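PDB 2O6W: repeat Five Residue (Rfr) protein or pentapeptide repeat protein from Cyanothece, which is of unknown function but folds as a right-handed quadrilateral beta-helix built from tandem pentapeptide repeats. Local coordinates for residues E90-N95 and N110-G115. Numbering follows the deposited sequence.
Sequences ETDLEN and NANLQG
Successive coils of the pentapeptide-repeat beta-helix stack here, T91, L93 and N95 of 90-95 meeting N112 and Q114 of 110-115, twenty residues on and running the same way. N112 is gripped through its backbone from both ends: its N donates to T91 O (3.0 Å), and its O accepts from L93 N at 2.8 Å. Further along, N95 N donates to Q114 O at 2.8 Å. Twenty residues are four pentapeptides, one square turn of this right-handed helix, so equivalent positions fall in register: L93 and L113 lie side by side in the buried interior, L93 CB 4.1 Å from L113 CD1, and A111, small enough for its buried place, sets CB 3.9 Å from T91 OG1. Outside, D92 and N112 each close an Asx turn, OD1 accepting from the backbone N of E94 and Q114 respectively; N112 OD1 also accepts from N132. E94 leaves the backbone opposite its N (chi1 179°) and runs extended beside Q114; OE2 takes a weak bond from N112 ND2 (3.5 Å) and a salt bridge from K33, which also pairs with D92. Replacing E94 with alanine would probably cost K33 one carboxylate partner and N112 ND2 this weak acceptor. A water donates to both E94 OE2 and Q114 OE1.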
# COMPACT_ATOMS: atom_id res chain seq x y z
N GLU A 90 -8.45 -3.29 4.62
CA GLU A 90 -9.40 -3.08 3.52
C GLU A 90 -8.84 -2.23 2.39
O GLU A 90 -9.58 -1.54 1.69
CB GLU A 90 -10.70 -2.48 4.06
CG GLU A 90 -11.34 -3.37 5.10
CD GLU A 90 -12.81 -3.11 5.29
OE1 GLU A 90 -13.39 -3.70 6.23
OE2 GLU A 90 -13.40 -2.32 4.50
N THR A 91 -7.52 -2.27 2.21
CA THR A 91 -6.90 -1.52 1.13
C THR A 91 -6.81 -2.42 -0.11
O THR A 91 -6.84 -3.65 -0.01
CB THR A 91 -5.47 -1.05 1.47
OG1 THR A 91 -4.66 -2.17 1.85
CG2 THR A 91 -5.52 -0.02 2.59
N ASP A 92 -6.69 -1.80 -1.27
CA ASP A 92 -6.56 -2.56 -2.50
C ASP A 92 -5.07 -2.50 -2.85
O ASP A 92 -4.57 -1.46 -3.26
CB ASP A 92 -7.41 -1.93 -3.62
CG ASP A 92 -7.43 -2.78 -4.89
OD1 ASP A 92 -6.48 -3.56 -5.10
OD2 ASP A 92 -8.39 -2.65 -5.69
N LEU A 93 -4.36 -3.61 -2.66
CA LEU A 93 -2.94 -3.67 -2.97
C LEU A 93 -2.66 -4.63 -4.14
O LEU A 93 -1.60 -5.24 -4.22
CB LEU A 93 -2.14 -4.09 -1.73
CG LEU A 93 -1.78 -2.92 -0.79
CD1 LEU A 93 -1.50 -3.41 0.62
CD2 LEU A 93 -0.58 -2.18 -1.37
N GLU A 94 -3.63 -4.75 -5.04
CA GLU A 94 -3.46 -5.64 -6.18
C GLU A 94 -2.27 -5.24 -7.05
O GLU A 94 -2.10 -4.07 -7.39
CB GLU A 94 -4.73 -5.67 -7.03
CG GLU A 94 -4.60 -6.57 -8.24
CD GLU A 94 -5.93 -7.10 -8.74
OE1 GLU A 94 -5.93 -7.81 -9.77
OE2 GLU A 94 -6.98 -6.82 -8.10
N ASN A 95 -1.45 -6.23 -7.39
CA ASN A 95 -0.26 -6.05 -8.21
C ASN A 95 0.69 -5.02 -7.63
O ASN A 95 1.49 -4.42 -8.34
CB ASN A 95 -0.64 -5.63 -9.64
CG ASN A 95 -1.61 -6.59 -10.28
OD1 ASN A 95 -1.40 -7.81 -10.27
ND2 ASN A 95 -2.69 -6.06 -10.83
N ASN A 110 -8.43 -7.91 5.81
CA ASN A 110 -9.32 -7.84 4.66
C ASN A 110 -8.77 -7.07 3.48
O ASN A 110 -9.51 -6.60 2.62
CB ASN A 110 -10.65 -7.25 5.08
CG ASN A 110 -11.35 -8.09 6.12
OD1 ASN A 110 -11.36 -9.32 6.01
ND2 ASN A 110 -11.93 -7.45 7.12
N ALA A 111 -7.45 -6.94 3.45
CA ALA A 111 -6.79 -6.24 2.36
C ALA A 111 -6.75 -7.18 1.16
O ALA A 111 -6.78 -8.39 1.31
CB ALA A 111 -5.38 -5.85 2.78
N ASN A 112 -6.69 -6.62 -0.04
CA ASN A 112 -6.60 -7.46 -1.24
C ASN A 112 -5.13 -7.40 -1.72
O ASN A 112 -4.63 -6.34 -2.07
CB ASN A 112 -7.57 -6.94 -2.31
CG ASN A 112 -7.37 -7.63 -3.66
OD1 ASN A 112 -6.88 -8.76 -3.73
ND2 ASN A 112 -7.76 -6.96 -4.73
N LEU A 113 -4.45 -8.54 -1.72
CA LEU A 113 -3.05 -8.61 -2.14
C LEU A 113 -2.84 -9.47 -3.38
O LEU A 113 -1.76 -10.04 -3.58
CB LEU A 113 -2.16 -9.15 -1.01
CG LEU A 113 -1.61 -8.20 0.05
CD1 LEU A 113 -2.74 -7.39 0.66
CD2 LEU A 113 -0.88 -9.00 1.13
N GLN A 114 -3.87 -9.57 -4.21
CA GLN A 114 -3.79 -10.37 -5.42
C GLN A 114 -2.71 -9.88 -6.36
O GLN A 114 -2.64 -8.69 -6.69
CB GLN A 114 -5.13 -10.37 -6.15
CG GLN A 114 -5.21 -11.40 -7.26
CD GLN A 114 -6.57 -11.42 -7.93
OE1 GLN A 114 -6.96 -10.45 -8.58
NE2 GLN A 114 -7.30 -12.51 -7.77
N GLY A 115 -1.86 -10.81 -6.78
CA GLY A 115 -0.78 -10.48 -7.68
C GLY A 115 0.26 -9.57 -7.07
O GLY A 115 1.16 -9.12 -7.77
O HOH W 1 -11.99 -4.32 8.34
O HOH W 2 -8.92 -9.31 -7.25